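Local coordinates for protein inositol 2-dehydrogenase (Sinorhizobium meliloti, PDB 4HKT) that catalyses the NAD-dependent oxidation of myo-inositol to scyllo-inosose (2-keto-myo-inositol), the first step of myo-inositol degradation, at residues R152-P157 with Y234-R239. Numbering follows the deposited sequence.
Sequences RDPSAP and YGYDQR. With EDO (1,2-ethanediol), chain X.
At the edge of the R152 guanidinium, in its plane, sits the hydroxyl of Y234, which accepts a hydrogen bond from R152 NH1 (NH1 to OH 2.8 Å); ring and guanidinium planes stand 81° apart. The Y236 ring turns its edge to the 152-157 segment, CE1 lying 3.4 Å from D153 OD1 and CD1 near the carbonyl oxygen of R152, while the amide carbon of Q238 covers one face, offset toward the rim. F275 meets the same ring edge-to-face. P154 CD makes a looser apolar contact with Y236 CD1, the two side chains lying side by side.

R152 and D237 form an antiparallel hydrogen-bonded pair, R152 N to D237 O 3.0 Å and D237 N to R152 O 2.9 Å, where strand 144-152 ends beside the start of strand 237-244 in the mixed sheet of the C-terminal domain of this Gfo/Idh/MocA enzyme. The D237 carbonyl oxygen also accepts a hydrogen bond from Q238 NE2, whose amide oxygen is held by the Y280 hydroxyl, and one water links NE2 to D153 OD1. D153 OD2 forms a salt bridge with R230 and accepts a hydrogen bond from an ethanediol hydroxyl.

On the sheet face carrying R152 and D237, the arginine runs extended from CG to NE alongside the aspartate. D237 OD2 lies 3.5 Å from R152 NH1 but well out of the guanidinium plane, so no N-H points at it and the salt bridge is one of charge alone. R239, bent at chi3 (-80°), instead grips the carboxylate side-on, with NE on OD1 and NH2 on OD2 (both N-to-O distances 2.8 Å), each oxygen using its syn lone pair. The two arginines approach closely, their charges probably balanced by D237 and by E241 of the second subunit, which bridges to both. A leucine in place of R152 would probably leave the Y234 hydroxyl without this donor and E241 of that subunit with one fewer cationic partner.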
# COMPACT_ATOMS: atom_id res chain seq x y z
N ARG B 152 -3.37 17.57 -9.61
CA ARG B 152 -3.78 17.32 -10.98
C ARG B 152 -5.28 17.24 -10.99
O ARG B 152 -5.86 16.43 -10.26
CB ARG B 152 -3.17 16.02 -11.55
CG ARG B 152 -1.63 16.03 -11.52
CD ARG B 152 -0.99 14.77 -12.05
NE ARG B 152 0.46 14.93 -11.94
CZ ARG B 152 1.34 13.96 -11.71
NH1 ARG B 152 0.99 12.70 -11.61
NH2 ARG B 152 2.62 14.28 -11.57
N ASP B 153 -5.89 18.13 -11.77
CA ASP B 153 -7.32 18.15 -11.93
C ASP B 153 -7.77 17.01 -12.87
O ASP B 153 -6.98 16.55 -13.71
CB ASP B 153 -7.77 19.50 -12.50
CG ASP B 153 -7.74 20.61 -11.49
OD1 ASP B 153 -7.46 20.37 -10.29
OD2 ASP B 153 -7.99 21.77 -11.89
N PRO B 154 -9.05 16.60 -12.76
CA PRO B 154 -9.52 15.52 -13.62
C PRO B 154 -9.53 15.98 -15.07
O PRO B 154 -9.21 15.22 -15.96
CB PRO B 154 -10.92 15.21 -13.07
CG PRO B 154 -11.38 16.50 -12.47
CD PRO B 154 -10.14 17.13 -11.90
N SER B 155 -9.82 17.25 -15.31
CA SER B 155 -9.83 17.76 -16.67
C SER B 155 -9.85 19.25 -16.57
O SER B 155 -10.07 19.79 -15.49
CB SER B 155 -11.09 17.26 -17.40
OG SER B 155 -12.21 17.72 -16.67
N ALA B 156 -9.59 19.93 -17.69
CA ALA B 156 -9.42 21.38 -17.70
C ALA B 156 -10.76 22.09 -17.77
O ALA B 156 -11.69 21.57 -18.34
CB ALA B 156 -8.61 21.80 -18.91
N PRO B 157 -10.84 23.31 -17.23
CA PRO B 157 -12.05 24.07 -17.41
C PRO B 157 -12.16 24.57 -18.85
O PRO B 157 -11.20 24.51 -19.60
CB PRO B 157 -11.91 25.21 -16.41
CG PRO B 157 -10.43 25.41 -16.27
CD PRO B 157 -9.77 24.10 -16.57
N TYR B 234 -6.97 9.42 -14.14
CA TYR B 234 -7.19 8.70 -12.89
C TYR B 234 -7.88 9.52 -11.78
O TYR B 234 -8.14 9.03 -10.67
CB TYR B 234 -5.86 8.07 -12.42
CG TYR B 234 -4.68 9.00 -12.46
CD1 TYR B 234 -4.35 9.76 -11.35
CD2 TYR B 234 -3.89 9.15 -13.61
CE1 TYR B 234 -3.28 10.64 -11.38
CE2 TYR B 234 -2.80 10.02 -13.64
CZ TYR B 234 -2.51 10.75 -12.51
OH TYR B 234 -1.44 11.60 -12.49
N GLY B 235 -8.26 10.76 -12.08
CA GLY B 235 -9.00 11.56 -11.12
C GLY B 235 -8.19 12.68 -10.43
O GLY B 235 -7.18 13.15 -10.95
N TYR B 236 -8.70 13.13 -9.30
CA TYR B 236 -8.25 14.32 -8.65
C TYR B 236 -7.04 13.98 -7.76
O TYR B 236 -7.19 13.43 -6.67
CB TYR B 236 -9.39 14.89 -7.83
CG TYR B 236 -9.26 16.32 -7.35
CD1 TYR B 236 -8.50 17.27 -8.05
CD2 TYR B 236 -9.95 16.75 -6.20
CE1 TYR B 236 -8.45 18.58 -7.63
CE2 TYR B 236 -9.90 18.04 -5.78
CZ TYR B 236 -9.16 18.96 -6.49
OH TYR B 236 -9.13 20.25 -6.06
N ASP B 237 -5.86 14.26 -8.29
CA ASP B 237 -4.60 13.92 -7.63
C ASP B 237 -4.22 15.03 -6.67
O ASP B 237 -4.08 16.14 -7.08
CB ASP B 237 -3.52 13.70 -8.71
CG ASP B 237 -2.25 13.05 -8.17
OD1 ASP B 237 -2.08 12.88 -6.93
OD2 ASP B 237 -1.40 12.73 -9.04
N GLN B 238 -4.12 14.73 -5.39
CA GLN B 238 -3.88 15.73 -4.38
C GLN B 238 -2.92 15.16 -3.36
O GLN B 238 -3.34 14.58 -2.36
CB GLN B 238 -5.20 16.13 -3.65
CG GLN B 238 -6.30 16.71 -4.53
CD GLN B 238 -6.06 18.16 -4.81
OE1 GLN B 238 -6.42 19.03 -4.02
NE2 GLN B 238 -5.46 18.44 -5.96
N ARG B 239 -1.62 15.30 -3.61
CA ARG B 239 -0.61 14.76 -2.70
C ARG B 239 0.26 15.83 -2.11
O ARG B 239 0.55 16.83 -2.74
CB ARG B 239 0.26 13.78 -3.43
CG ARG B 239 -0.41 12.43 -3.60
CD ARG B 239 0.49 11.59 -4.47
NE ARG B 239 0.36 11.91 -5.88
CZ ARG B 239 1.33 11.77 -6.79
NH1 ARG B 239 2.53 11.37 -6.44
NH2 ARG B 239 1.08 12.04 -8.07
C1 EDO X . -10.25 24.92 -11.15
O1 EDO X . -10.71 26.13 -11.74
C2 EDO X . -9.03 25.14 -10.24
O2 EDO X . -8.30 23.92 -10.12
O HOH W 1 -5.89 21.06 -7.79